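Local coordinates for protein L-asparaginase I (Vibrio cholerae, PDB 2OCD) that probably hydrolyses L-asparagine to L-aspartate and ammonium as a homotetrameric type I asparaginase, at residues Pro56-Ser61 with Pro65-Leu70; Ala77-Asp80 with Gly84-Ile87; Arg162-Asp167 with Ala171-Asn176; Glu225-Thr230 with Pro252-Gln257; His311-Gln316 with Lys324-Gln329. One frame throughout, in Å; residues are numbered along the deposited sequence.

Overall arrangement
Contacts 1-3 belong to the N-terminal asparaginase region and contacts 4 and 5 to the C-terminal one. Contacts 1 and 2 lie at the ends of helix 65-78, their centres about 17 Å apart. Contact 1 includes Ser60, predicted to bind substrate, while in contact 3 the side chain of Lys163 comes within about 3 Å of those of Thr91, a predicted active-site residue, and Asp92, predicted to bind substrate. The regions touch where Pro65 and Trp68 of contact 1 pack on His311 of contact 5, with Pro65 CG 4.2 Å from His311 CD2. Contact 4 is remote, its centre about 45 Å from that of contact 2, yet like contacts 1 and 3 it touches the second subunit.

Contact 1 (Pro56-Ser61 with Pro65-Leu70); sequences PLMDSS and PADWQL
While Met58 reaches across to Asp67, the carboxylate of the next residue is held within its own loop: Asp59 OD1 accepts from both Ser61 OG (2.7 Å) and Ser61 N (2.8 Å). The hydroxyl arrives on the syn side of the carboxylate, and the bond from the backbone N closes an Asx turn, so one oxygen bridges the turn around Ser60. The contact itself is made by Met58, a selenomethionine here. Its CG stands beside the backbone N (chi1 -68°), and beyond CG the chain runs straight out to the helix 65-70. SE lies alongside Asp67, 4.0 Å from Asp67 CB, as the two side chains slide past each other in opposite directions. The terminal methyl touches both a polar and an apolar neighbour, with Met58 CE 3.5 Å from Asp67 OD1 and 3.8 Å from Leu70 CB. No hydrogen bond crosses. The other face of the helix, through Trp68, packs on helix 94-104 and on Pro220 of the second subunit. This is a strand-loop-helix unit of an alpha/beta fold, and its loop carries Ser60, predicted to bind substrate, whose carbonyl accepts from Thr93 OG1.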
# COMPACT_ATOMS: atom_id res chain seq x y z
N PRO B 56 -33.74 -19.53 17.67
CA PRO B 56 -32.38 -19.78 18.13
C PRO B 56 -31.38 -18.90 17.37
O PRO B 56 -31.66 -18.43 16.28
CB PRO B 56 -32.18 -21.24 17.81
CG PRO B 56 -33.06 -21.46 16.52
CD PRO B 56 -34.11 -20.38 16.52
N LEU B 57 -30.25 -18.70 18.01
CA LEU B 57 -29.12 -17.99 17.42
C LEU B 57 -28.55 -18.84 16.29
O LEU B 57 -28.61 -20.06 16.33
CB LEU B 57 -28.04 -17.80 18.48
CG LEU B 57 -27.19 -16.54 18.46
CD1 LEU B 57 -28.02 -15.28 18.49
CD2 LEU B 57 -26.28 -16.61 19.69
N MSE B 58 -28.02 -18.18 15.27
CA MSE B 58 -27.49 -18.89 14.10
C MSE B 58 -26.00 -18.95 14.21
O MSE B 58 -25.38 -18.02 14.68
CB MSE B 58 -27.90 -18.17 12.80
CG MSE B 58 -29.41 -18.24 12.50
SE MSE B 58 -29.83 -17.03 11.04
CE MSE B 58 -31.74 -17.33 10.93
N ASP B 59 -25.43 -20.07 13.80
CA ASP B 59 -24.01 -20.18 13.66
C ASP B 59 -23.61 -20.11 12.19
O ASP B 59 -24.10 -20.90 11.39
CB ASP B 59 -23.51 -21.49 14.24
CG ASP B 59 -22.07 -21.69 13.90
OD1 ASP B 59 -21.72 -21.66 12.69
OD2 ASP B 59 -21.27 -21.78 14.85
N SER B 60 -22.70 -19.20 11.86
CA SER B 60 -22.48 -18.81 10.46
C SER B 60 -22.09 -19.99 9.55
O SER B 60 -22.53 -20.03 8.40
CB SER B 60 -21.49 -17.63 10.30
OG SER B 60 -20.27 -17.85 10.99
N SER B 61 -21.30 -20.93 10.06
CA SER B 61 -20.86 -22.07 9.26
C SER B 61 -21.95 -23.11 8.99
O SER B 61 -21.86 -23.86 8.03
CB SER B 61 -19.62 -22.74 9.88
OG SER B 61 -19.70 -22.77 11.29
N PRO B 65 -30.00 -21.94 3.30
CA PRO B 65 -30.88 -20.99 2.64
C PRO B 65 -32.22 -20.79 3.39
O PRO B 65 -32.80 -19.69 3.32
CB PRO B 65 -31.04 -21.59 1.25
CG PRO B 65 -29.80 -22.50 1.09
CD PRO B 65 -29.68 -23.09 2.45
N ALA B 66 -32.69 -21.82 4.11
CA ALA B 66 -33.76 -21.63 5.12
C ALA B 66 -33.45 -20.45 6.07
O ALA B 66 -34.29 -19.59 6.32
CB ALA B 66 -34.05 -22.91 5.90
N ASP B 67 -32.20 -20.37 6.55
CA ASP B 67 -31.78 -19.27 7.42
C ASP B 67 -31.80 -17.90 6.70
O ASP B 67 -32.12 -16.87 7.31
CB ASP B 67 -30.41 -19.56 8.01
CG ASP B 67 -30.42 -20.76 8.96
OD1 ASP B 67 -31.15 -20.68 10.00
OD2 ASP B 67 -29.71 -21.78 8.68
N TRP B 68 -31.46 -17.89 5.42
CA TRP B 68 -31.53 -16.69 4.65
C TRP B 68 -32.99 -16.17 4.60
O TRP B 68 -33.24 -14.97 4.75
CB TRP B 68 -31.08 -17.00 3.23
CG TRP B 68 -29.62 -17.37 3.07
CD1 TRP B 68 -28.64 -17.20 3.99
CD2 TRP B 68 -28.99 -17.89 1.90
NE1 TRP B 68 -27.43 -17.60 3.48
CE2 TRP B 68 -27.62 -18.05 2.20
CE3 TRP B 68 -29.45 -18.27 0.64
CZ2 TRP B 68 -26.68 -18.57 1.27
CZ3 TRP B 68 -28.50 -18.79 -0.30
CH2 TRP B 68 -27.15 -18.92 0.03
N GLN B 69 -33.95 -17.08 4.35
CA GLN B 69 -35.37 -16.75 4.26
C GLN B 69 -35.83 -16.12 5.55
O GLN B 69 -36.52 -15.08 5.50
CB GLN B 69 -36.18 -18.04 4.02
CG GLN B 69 -37.61 -17.86 3.54
CD GLN B 69 -37.70 -17.14 2.19
OE1 GLN B 69 -37.01 -17.50 1.20
NE2 GLN B 69 -38.51 -16.11 2.14
N LEU B 70 -35.47 -16.75 6.68
CA LEU B 70 -35.74 -16.23 8.04
C LEU B 70 -35.26 -14.79 8.15
O LEU B 70 -36.06 -13.91 8.52
CB LEU B 70 -35.04 -17.08 9.11
CG LEU B 70 -35.39 -18.60 9.15
CD1 LEU B 70 -34.86 -19.44 10.41
CD2 LEU B 70 -36.93 -18.81 8.94

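Contact 2 (Ala77-Asp80 with Gly84-Ile87); sequences ANYD and GFVI
Phe85 leaves the strand 84-87 with its CB directed at the end of the helix that precedes it, and meets Asn78 and Tyr79 there. With CG anti to the carbonyl carbon (chi1 -53°), the ring is carried outward from the strand, rim first. Along one side of the ring, CE1 approaches the backbone of Asn78: Phe85 CE1 lies 3.7 Å from Asn78 O, and 4.2 Å from Asn78 CB. Along the other side, Phe85 CE2 is 4.3 Å from Tyr79 CD1, a loose apolar touch that is not a stack. The tip reaches furthest. Phe85 CZ is 3.7 Å from Asn78 O and 3.8 Å from Tyr79 CA, so the ring ends against the peptide that joins these two residues. Both Asn78 O and Tyr79 O lie at the ring edge, close to its plane, rather than over a face. Elsewhere the ring packs on Ile75 of helix 65-78 and on Tyr7 of the neighbouring strand 5-12. Tyr79 CB points away from the strand; the hydroxyl is hydrogen-bonded to Gly109 N, and the ring stacks with Phe203 and makes a cation-pi contact with Lys110. No hydrogen bond joins the two segments. The chemistry is instead that of an aromatic rim, slightly positive at its hydrogens, turned to carbonyl oxygens, which is consistent with a weak electrostatic attraction added to the apolar burial where helix 65-78 gives way to the next strand.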
# COMPACT_ATOMS: atom_id res chain seq x y z
N ALA B 77 -40.94 -8.04 7.60
CA ALA B 77 -41.90 -7.79 8.65
C ALA B 77 -41.59 -6.45 9.26
O ALA B 77 -42.49 -5.77 9.69
CB ALA B 77 -41.83 -8.85 9.69
N ASN B 78 -40.32 -6.05 9.29
CA ASN B 78 -39.99 -4.81 9.96
C ASN B 78 -39.77 -3.67 8.98
O ASN B 78 -39.47 -2.51 9.37
CB ASN B 78 -38.77 -5.02 10.85
CG ASN B 78 -39.10 -5.78 12.09
OD1 ASN B 78 -38.73 -6.96 12.25
ND2 ASN B 78 -39.85 -5.15 12.97
N TYR B 79 -39.95 -3.99 7.70
CA TYR B 79 -39.58 -3.06 6.64
C TYR B 79 -40.16 -1.66 6.78
O TYR B 79 -39.47 -0.68 6.53
CB TYR B 79 -39.96 -3.61 5.28
CG TYR B 79 -39.39 -2.79 4.18
CD1 TYR B 79 -38.04 -2.90 3.84
CD2 TYR B 79 -40.17 -1.85 3.50
CE1 TYR B 79 -37.49 -2.13 2.83
CE2 TYR B 79 -39.62 -1.07 2.49
CZ TYR B 79 -38.28 -1.23 2.15
OH TYR B 79 -37.73 -0.49 1.14
N ASP B 80 -41.40 -1.54 7.20
CA ASP B 80 -41.98 -0.18 7.34
C ASP B 80 -41.80 0.50 8.71
O ASP B 80 -41.88 1.72 8.81
CB ASP B 80 -43.45 -0.18 6.91
CG ASP B 80 -43.60 -0.49 5.44
OD1 ASP B 80 -43.00 0.26 4.61
OD2 ASP B 80 -44.29 -1.49 5.12
N GLY B 84 -33.85 1.94 8.41
CA GLY B 84 -32.72 1.16 7.94
C GLY B 84 -32.51 -0.10 8.78
O GLY B 84 -33.25 -0.37 9.73
N PHE B 85 -31.53 -0.91 8.41
CA PHE B 85 -31.36 -2.22 9.04
C PHE B 85 -29.93 -2.61 9.07
O PHE B 85 -29.26 -2.46 8.06
CB PHE B 85 -32.14 -3.24 8.24
CG PHE B 85 -33.57 -2.85 8.04
CD1 PHE B 85 -34.52 -3.19 8.97
CD2 PHE B 85 -33.94 -2.07 6.95
CE1 PHE B 85 -35.78 -2.81 8.82
CE2 PHE B 85 -35.20 -1.67 6.81
CZ PHE B 85 -36.14 -2.04 7.75
N VAL B 86 -29.48 -3.12 10.22
CA VAL B 86 -28.15 -3.71 10.40
C VAL B 86 -28.28 -5.14 10.83
O VAL B 86 -28.90 -5.43 11.83
CB VAL B 86 -27.33 -2.99 11.50
CG1 VAL B 86 -25.95 -3.70 11.72
CG2 VAL B 86 -27.12 -1.53 11.13
N ILE B 87 -27.64 -6.05 10.09
CA ILE B 87 -27.72 -7.46 10.40
C ILE B 87 -26.36 -7.85 10.96
O ILE B 87 -25.35 -7.86 10.23
CB ILE B 87 -28.06 -8.27 9.12
CG1 ILE B 87 -29.49 -7.99 8.67
CG2 ILE B 87 -27.90 -9.77 9.34
CD1 ILE B 87 -29.73 -8.22 7.13

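Contact 3 (Arg162-Asp167 with Ala171-Asn176); sequences RKSHAD and AFSSPN
Backbone hydrogen bonds pair Arg162 with Ser173: Arg162 N donates to Ser173 O at 2.9 Å, and Ser173 N returns a bond to Arg162 O at 3.1 Å. Ala171 N donates to His165 O (3.1 Å). Between these bonds the register slips by one residue, because Ser164 and His165 both face Ala171 in a classic beta bulge. Ala171 O takes Ser164 N at 3.1 Å, with weak bonds from Ser164 OG and His165 N.

Apolar contact comes from the Lys163-Phe172 non-hydrogen-bonded pair. With CG anti to the backbone N (chi1 -165°), Lys163 CG lies over one face of the Phe172 ring, offset toward its rim, and Lys163 CB is 3.7 Å from Phe172 CE1.

Among polar side chains, His165 NE2 donates to Asp167 OD2 (3.0 Å). Lys163 NZ forms a salt bridge with Asp92 and a hydrogen bond with Thr91, both predicted site residues, so the phenylalanine flanks the stem of a lysine that reaches the predicted active site. Arg162 forms a salt bridge with Glu304.

The hairpin's Phe172 meets Phe151 edge-to-face and packs on Met156 of strand 154-157, and its His165-Ala166 edge pairs in parallel with a strand of the second subunit.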
# COMPACT_ATOMS: atom_id res chain seq x y z
N ARG B 162 -16.14 -10.76 -0.56
CA ARG B 162 -15.77 -12.03 0.01
C ARG B 162 -14.73 -11.93 1.10
O ARG B 162 -14.02 -10.96 1.20
CB ARG B 162 -15.37 -13.02 -1.05
CG ARG B 162 -14.44 -12.51 -2.15
CD ARG B 162 -14.81 -13.12 -3.52
NE ARG B 162 -13.92 -14.19 -3.96
CZ ARG B 162 -13.82 -15.43 -3.46
NH1 ARG B 162 -14.56 -15.85 -2.42
NH2 ARG B 162 -12.95 -16.26 -4.02
N LYS B 163 -14.71 -12.97 1.93
CA LYS B 163 -13.76 -13.11 3.00
C LYS B 163 -12.43 -13.55 2.43
O LYS B 163 -12.21 -14.71 2.09
CB LYS B 163 -14.23 -14.09 4.07
CG LYS B 163 -13.42 -14.00 5.39
CD LYS B 163 -14.22 -14.56 6.56
CE LYS B 163 -13.38 -15.03 7.73
NZ LYS B 163 -14.16 -16.03 8.58
N SER B 164 -11.53 -12.59 2.36
CA SER B 164 -10.25 -12.73 1.71
C SER B 164 -9.21 -13.23 2.69
O SER B 164 -8.25 -13.91 2.29
CB SER B 164 -9.84 -11.36 1.17
OG SER B 164 -9.90 -10.38 2.19
N HIS B 165 -9.41 -12.90 3.98
CA HIS B 165 -8.41 -13.24 4.99
C HIS B 165 -9.08 -13.78 6.25
O HIS B 165 -10.12 -13.28 6.67
CB HIS B 165 -7.54 -12.01 5.30
CG HIS B 165 -6.22 -12.33 5.94
ND1 HIS B 165 -5.05 -11.71 5.57
CD2 HIS B 165 -5.89 -13.16 6.97
CE1 HIS B 165 -4.05 -12.15 6.32
NE2 HIS B 165 -4.54 -13.03 7.18
N ALA B 166 -8.48 -14.83 6.84
CA ALA B 166 -8.99 -15.42 8.07
C ALA B 166 -7.84 -15.88 8.95
O ALA B 166 -7.07 -16.77 8.55
CB ALA B 166 -9.87 -16.58 7.77
N ASP B 167 -7.76 -15.32 10.16
CA ASP B 167 -6.54 -15.40 10.99
C ASP B 167 -6.77 -14.55 12.22
O ASP B 167 -7.92 -14.31 12.61
CB ASP B 167 -5.32 -14.87 10.20
CG ASP B 167 -4.56 -15.96 9.45
OD1 ASP B 167 -4.77 -17.18 9.72
OD2 ASP B 167 -3.72 -15.58 8.58
N ALA B 171 -10.76 -10.33 7.31
CA ALA B 171 -11.05 -9.20 6.47
C ALA B 171 -11.90 -9.54 5.25
O ALA B 171 -11.95 -10.67 4.79
CB ALA B 171 -9.75 -8.59 6.02
N PHE B 172 -12.54 -8.53 4.69
CA PHE B 172 -13.34 -8.70 3.47
C PHE B 172 -12.92 -7.68 2.40
O PHE B 172 -12.73 -6.52 2.72
CB PHE B 172 -14.81 -8.49 3.75
CG PHE B 172 -15.41 -9.51 4.66
CD1 PHE B 172 -16.13 -10.58 4.15
CD2 PHE B 172 -15.28 -9.40 6.03
CE1 PHE B 172 -16.68 -11.53 4.98
CE2 PHE B 172 -15.82 -10.33 6.87
CZ PHE B 172 -16.52 -11.42 6.34
N SER B 173 -12.85 -8.12 1.15
CA SER B 173 -12.66 -7.23 -0.03
C SER B 173 -13.72 -7.46 -1.11
O SER B 173 -14.37 -8.53 -1.16
CB SER B 173 -11.35 -7.55 -0.69
OG SER B 173 -11.34 -8.94 -0.86
N SER B 174 -13.89 -6.45 -1.96
CA SER B 174 -14.62 -6.60 -3.18
C SER B 174 -13.61 -6.41 -4.26
O SER B 174 -13.36 -5.33 -4.68
CB SER B 174 -15.80 -5.61 -3.30
OG SER B 174 -15.61 -4.38 -2.65
N PRO B 175 -13.03 -7.49 -4.73
CA PRO B 175 -11.85 -7.32 -5.60
C PRO B 175 -12.14 -6.59 -6.90
O PRO B 175 -11.27 -5.91 -7.43
CB PRO B 175 -11.42 -8.77 -5.92
CG PRO B 175 -12.15 -9.62 -4.91
CD PRO B 175 -13.40 -8.91 -4.57
N ASN B 176 -13.36 -6.76 -7.39
CA ASN B 176 -13.79 -6.27 -8.69
C ASN B 176 -14.69 -5.00 -8.66
O ASN B 176 -15.12 -4.52 -9.71
CB ASN B 176 -14.48 -7.45 -9.43
CG ASN B 176 -13.49 -8.55 -9.87
OD1 ASN B 176 -12.43 -8.25 -10.42
ND2 ASN B 176 -13.85 -9.80 -9.66

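Contact 4 (Glu225-Thr230 with Pro252-Gln257); sequences EVIRNT and PELLAQ
Two side chains of helix 225-230 are set by different first torsions: Ile227 holds CG1 beside its backbone N (chi1 -75°), whereas Arg228 sends CG anti to N (chi1 -174°). The first torsion carries Ile227 across to the isobutyl group of Leu254, and the two side chains cross at about a right angle. The modelled approach of Ile227 CD1 to Leu254 CD1 is too short to be real, so the placing of both methyls is doubtful. The second lays the arginine stem beside Gln257. The two stems run side by side in the same direction, and the glutamine, bent at its second torsion, holds its amide plane nearly perpendicular to the guanidinium; Gln257 OE1 sits 4.0 Å from both Arg228 CB and Arg228 CG. This is contact with the aliphatic part of the arginine, and no hydrogen bond crosses between the helices. The guanidinium continues past Gln257 and passes with one face over Glu225 O of its own helix, while Arg228 NH2 makes a weak bond to Asn229 OD1. Within the same helix Thr230 OG1 donates to Ile227 O at 2.6 Å.

The side of the helix bearing Val226 and Asn229 meets the second subunit, where Asn229 touches its own counterpart. Ile227 also packs on Ile216 of strand 213-217. The segment axes run nearly parallel, 9° apart and 10.1 Å at closest approach, as expected of successive helices in a parallel alpha/beta fold: helix 224-231 connects strands 213-217 and 237-242, and helix 252-263 leads on to strand 267-272.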
# COMPACT_ATOMS: atom_id res chain seq x y z
N GLU B 225 -14.40 -37.99 -15.96
CA GLU B 225 -14.98 -38.86 -14.96
C GLU B 225 -15.26 -38.18 -13.62
O GLU B 225 -16.33 -38.39 -13.05
CB GLU B 225 -14.11 -40.08 -14.74
CG GLU B 225 -14.02 -40.97 -15.97
CD GLU B 225 -12.80 -41.84 -15.92
OE1 GLU B 225 -11.80 -41.49 -16.59
OE2 GLU B 225 -12.82 -42.86 -15.18
N VAL B 226 -14.35 -37.35 -13.10
CA VAL B 226 -14.73 -36.57 -11.91
C VAL B 226 -15.83 -35.55 -12.27
O VAL B 226 -16.77 -35.28 -11.49
CB VAL B 226 -13.54 -35.86 -11.24
CG1 VAL B 226 -12.23 -36.55 -11.61
CG2 VAL B 226 -13.49 -34.37 -11.57
N ILE B 227 -15.76 -34.98 -13.46
CA ILE B 227 -16.79 -34.05 -13.89
C ILE B 227 -18.14 -34.73 -14.12
O ILE B 227 -19.18 -34.16 -13.85
CB ILE B 227 -16.29 -33.21 -15.08
CG1 ILE B 227 -15.30 -32.16 -14.50
CG2 ILE B 227 -17.47 -32.57 -15.85
CD1 ILE B 227 -14.29 -31.66 -15.48
N ARG B 228 -18.11 -35.97 -14.55
CA ARG B 228 -19.34 -36.75 -14.66
C ARG B 228 -20.02 -36.88 -13.30
O ARG B 228 -21.19 -36.66 -13.20
CB ARG B 228 -19.03 -38.11 -15.23
CG ARG B 228 -20.24 -38.94 -15.52
CD ARG B 228 -19.82 -40.38 -15.70
NE ARG B 228 -19.27 -40.89 -14.43
CZ ARG B 228 -18.23 -41.73 -14.32
NH1 ARG B 228 -17.59 -42.18 -15.41
NH2 ARG B 228 -17.82 -42.12 -13.10
N ASN B 229 -19.24 -37.21 -12.26
CA ASN B 229 -19.71 -37.33 -10.87
C ASN B 229 -20.39 -36.08 -10.40
O ASN B 229 -21.42 -36.14 -9.72
CB ASN B 229 -18.55 -37.61 -9.90
CG ASN B 229 -18.01 -39.04 -10.03
OD1 ASN B 229 -18.62 -39.89 -10.70
ND2 ASN B 229 -16.84 -39.30 -9.41
N THR B 230 -19.80 -34.94 -10.73
CA THR B 230 -20.35 -33.66 -10.29
C THR B 230 -21.66 -33.32 -11.03
O THR B 230 -22.38 -32.42 -10.61
CB THR B 230 -19.37 -32.49 -10.58
OG1 THR B 230 -19.18 -32.38 -12.02
CG2 THR B 230 -18.04 -32.68 -9.89
N PRO B 252 -12.18 -32.70 -25.70
CA PRO B 252 -13.48 -33.05 -26.28
C PRO B 252 -14.45 -33.65 -25.32
O PRO B 252 -15.58 -33.20 -25.21
CB PRO B 252 -13.10 -34.10 -27.32
CG PRO B 252 -11.75 -33.68 -27.80
CD PRO B 252 -11.08 -32.97 -26.65
N GLU B 253 -13.99 -34.65 -24.60
CA GLU B 253 -14.86 -35.40 -23.72
C GLU B 253 -15.54 -34.51 -22.67
O GLU B 253 -16.66 -34.78 -22.23
CB GLU B 253 -14.06 -36.49 -23.03
CG GLU B 253 -13.28 -37.44 -23.98
CD GLU B 253 -11.85 -37.67 -23.47
OE1 GLU B 253 -10.86 -37.36 -24.21
OE2 GLU B 253 -11.72 -38.13 -22.30
N LEU B 254 -14.83 -33.47 -22.26
CA LEU B 254 -15.27 -32.54 -21.24
C LEU B 254 -16.23 -31.58 -21.87
O LEU B 254 -17.22 -31.20 -21.26
CB LEU B 254 -14.09 -31.73 -20.70
CG LEU B 254 -14.07 -31.36 -19.21
CD1 LEU B 254 -13.66 -32.60 -18.43
CD2 LEU B 254 -13.09 -30.19 -18.95
N LEU B 255 -15.89 -31.13 -23.07
CA LEU B 255 -16.83 -30.35 -23.83
C LEU B 255 -18.11 -31.17 -23.87
O LEU B 255 -19.13 -30.70 -23.40
CB LEU B 255 -16.32 -29.97 -25.22
CG LEU B 255 -15.88 -28.50 -25.44
CD1 LEU B 255 -14.97 -27.98 -24.30
CD2 LEU B 255 -15.20 -28.27 -26.88
N ALA B 256 -18.03 -32.41 -24.34
CA ALA B 256 -19.23 -33.23 -24.49
C ALA B 256 -20.10 -33.33 -23.24
O ALA B 256 -21.32 -33.14 -23.32
CB ALA B 256 -18.87 -34.59 -24.95
N GLN B 257 -19.49 -33.61 -22.07
CA GLN B 257 -20.26 -33.71 -20.80
C GLN B 257 -21.00 -32.42 -20.53
O GLN B 257 -22.20 -32.42 -20.19
CB GLN B 257 -19.36 -33.93 -19.60
CG GLN B 257 -18.65 -35.27 -19.53
CD GLN B 257 -19.61 -36.43 -19.48
OE1 GLN B 257 -20.52 -36.49 -18.62
NE2 GLN B 257 -19.42 -37.39 -20.40

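Contact 5 (His311-Gln316 with Lys324-Gln329); sequences HYLLSQ and KAKMQQ
The last two helices of the chain, 303-315 and 320-327, form a helix-loop-helix unit, and Leu313 near the end of the first is the residue that meets the second, through Lys326 and Met327. Its chi1 (-68°) together with chi2 (162°) turns both methyls to the second helix. Leu313 CD2 presses on the base of the lysine, 3.4 Å from Lys326 CB and 3.6 Å from Lys326 CG, a tight fit in which the two side chains cross at about a right angle. The other branch touches both Lys326 CB and the selenomethionine: Leu313 CD1 lies 3.7 Å from Lys326 CB, 3.8 Å from Met327 SE and equally far from Met327 CG. Met327 is bent at its second torsion, which turns SE to the leucine.

Lys326 gives only its aliphatic base to the contact. Its chain bends away, and Lys326 NZ is bonded to Gln329 OE1, although the modelled length of 2.5 Å is doubtful. On the first helix, Ser315 OG donates to His311 O at 2.6 Å, in the carbonyl plane, and also bonds with Thr209 and Gln211. The unit packs through Met327 on Ile296 of strand 296-297, and Lys309 of helix 303-315 donates to the carbonyls of Met327 and Gln329.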
# COMPACT_ATOMS: atom_id res chain seq x y z
N HIS B 311 -29.39 -19.43 -6.80
CA HIS B 311 -30.37 -19.89 -5.83
C HIS B 311 -31.63 -19.01 -5.90
O HIS B 311 -32.76 -19.45 -5.66
CB HIS B 311 -29.85 -19.81 -4.39
CG HIS B 311 -29.12 -21.03 -3.89
ND1 HIS B 311 -27.78 -21.27 -4.14
CD2 HIS B 311 -29.51 -22.01 -3.02
CE1 HIS B 311 -27.40 -22.38 -3.51
NE2 HIS B 311 -28.43 -22.85 -2.83
N TYR B 312 -31.41 -17.73 -6.16
CA TYR B 312 -32.51 -16.80 -6.41
C TYR B 312 -33.32 -17.30 -7.58
O TYR B 312 -34.48 -17.64 -7.38
CB TYR B 312 -31.99 -15.40 -6.69
CG TYR B 312 -32.99 -14.49 -7.33
CD1 TYR B 312 -34.18 -14.21 -6.71
CD2 TYR B 312 -32.74 -13.89 -8.54
CE1 TYR B 312 -35.12 -13.37 -7.29
CE2 TYR B 312 -33.68 -13.04 -9.13
CZ TYR B 312 -34.87 -12.79 -8.50
OH TYR B 312 -35.81 -11.94 -9.06
N LEU B 313 -32.69 -17.40 -8.75
CA LEU B 313 -33.40 -17.70 -10.00
C LEU B 313 -33.96 -19.11 -10.10
O LEU B 313 -35.11 -19.33 -10.56
CB LEU B 313 -32.49 -17.47 -11.21
CG LEU B 313 -32.10 -16.03 -11.50
CD1 LEU B 313 -30.89 -16.08 -12.40
CD2 LEU B 313 -33.26 -15.16 -12.13
N LEU B 314 -33.17 -20.09 -9.68
CA LEU B 314 -33.64 -21.46 -9.76
C LEU B 314 -34.79 -21.69 -8.77
O LEU B 314 -35.49 -22.71 -8.89
CB LEU B 314 -32.49 -22.44 -9.48
CG LEU B 314 -31.45 -22.60 -10.59
CD1 LEU B 314 -30.12 -23.13 -10.02
CD2 LEU B 314 -31.95 -23.53 -11.73
N SER B 315 -34.98 -20.77 -7.80
CA SER B 315 -36.04 -20.90 -6.75
C SER B 315 -37.34 -20.24 -7.14
O SER B 315 -38.34 -20.46 -6.52
CB SER B 315 -35.60 -20.29 -5.39
OG SER B 315 -34.59 -21.04 -4.71
N GLN B 316 -37.31 -19.38 -8.13
CA GLN B 316 -38.55 -18.88 -8.71
C GLN B 316 -38.99 -19.94 -9.67
O GLN B 316 -38.27 -20.89 -9.91
CB GLN B 316 -38.32 -17.52 -9.39
CG GLN B 316 -38.45 -16.35 -8.36
CD GLN B 316 -37.22 -16.18 -7.52
OE1 GLN B 316 -37.24 -16.25 -6.26
NE2 GLN B 316 -36.12 -15.95 -8.22
N LYS B 324 -31.28 -18.79 -17.62
CA LYS B 324 -30.04 -18.64 -18.41
C LYS B 324 -29.82 -17.18 -18.77
O LYS B 324 -28.79 -16.60 -18.41
CB LYS B 324 -30.05 -19.51 -19.68
CG LYS B 324 -28.68 -20.09 -20.12
CD LYS B 324 -28.60 -20.15 -21.65
CE LYS B 324 -27.51 -21.10 -22.24
NZ LYS B 324 -27.53 -20.97 -23.72
N ALA B 325 -30.85 -16.58 -19.39
CA ALA B 325 -30.88 -15.15 -19.73
C ALA B 325 -30.64 -14.25 -18.52
O ALA B 325 -29.80 -13.35 -18.56
CB ALA B 325 -32.19 -14.78 -20.43
N LYS B 326 -31.32 -14.51 -17.41
CA LYS B 326 -31.18 -13.67 -16.22
C LYS B 326 -29.80 -13.74 -15.57
O LYS B 326 -29.30 -12.75 -15.05
CB LYS B 326 -32.26 -14.04 -15.22
CG LYS B 326 -33.47 -13.05 -15.08
CD LYS B 326 -34.29 -12.86 -16.26
CE LYS B 326 -35.31 -11.68 -16.02
NZ LYS B 326 -34.70 -10.25 -15.94
N MSE B 327 -29.17 -14.91 -15.59
CA MSE B 327 -27.82 -15.04 -15.05
C MSE B 327 -26.85 -14.10 -15.78
O MSE B 327 -25.84 -13.63 -15.19
CB MSE B 327 -27.31 -16.48 -15.22
CG MSE B 327 -27.86 -17.50 -14.27
SE MSE B 327 -27.26 -17.04 -12.48
CE MSE B 327 -25.42 -17.65 -12.60
N GLN B 328 -27.15 -13.81 -17.05
CA GLN B 328 -26.31 -12.93 -17.87
C GLN B 328 -26.74 -11.47 -17.79
O GLN B 328 -26.23 -10.63 -18.51
CB GLN B 328 -26.34 -13.40 -19.33
CG GLN B 328 -25.66 -14.76 -19.53
CD GLN B 328 -25.89 -15.37 -20.95
OE1 GLN B 328 -26.95 -15.93 -21.22
NE2 GLN B 328 -24.87 -15.30 -21.82
N GLN B 329 -27.70 -11.17 -16.95
CA GLN B 329 -28.15 -9.80 -16.83
C GLN B 329 -27.81 -9.28 -15.42
O GLN B 329 -27.80 -10.07 -14.47
CB GLN B 329 -29.63 -9.74 -17.17
CG GLN B 329 -30.38 -8.49 -16.72
CD GLN B 329 -31.90 -8.64 -16.95
OE1 GLN B 329 -32.46 -9.76 -16.97
NE2 GLN B 329 -32.57 -7.52 -17.14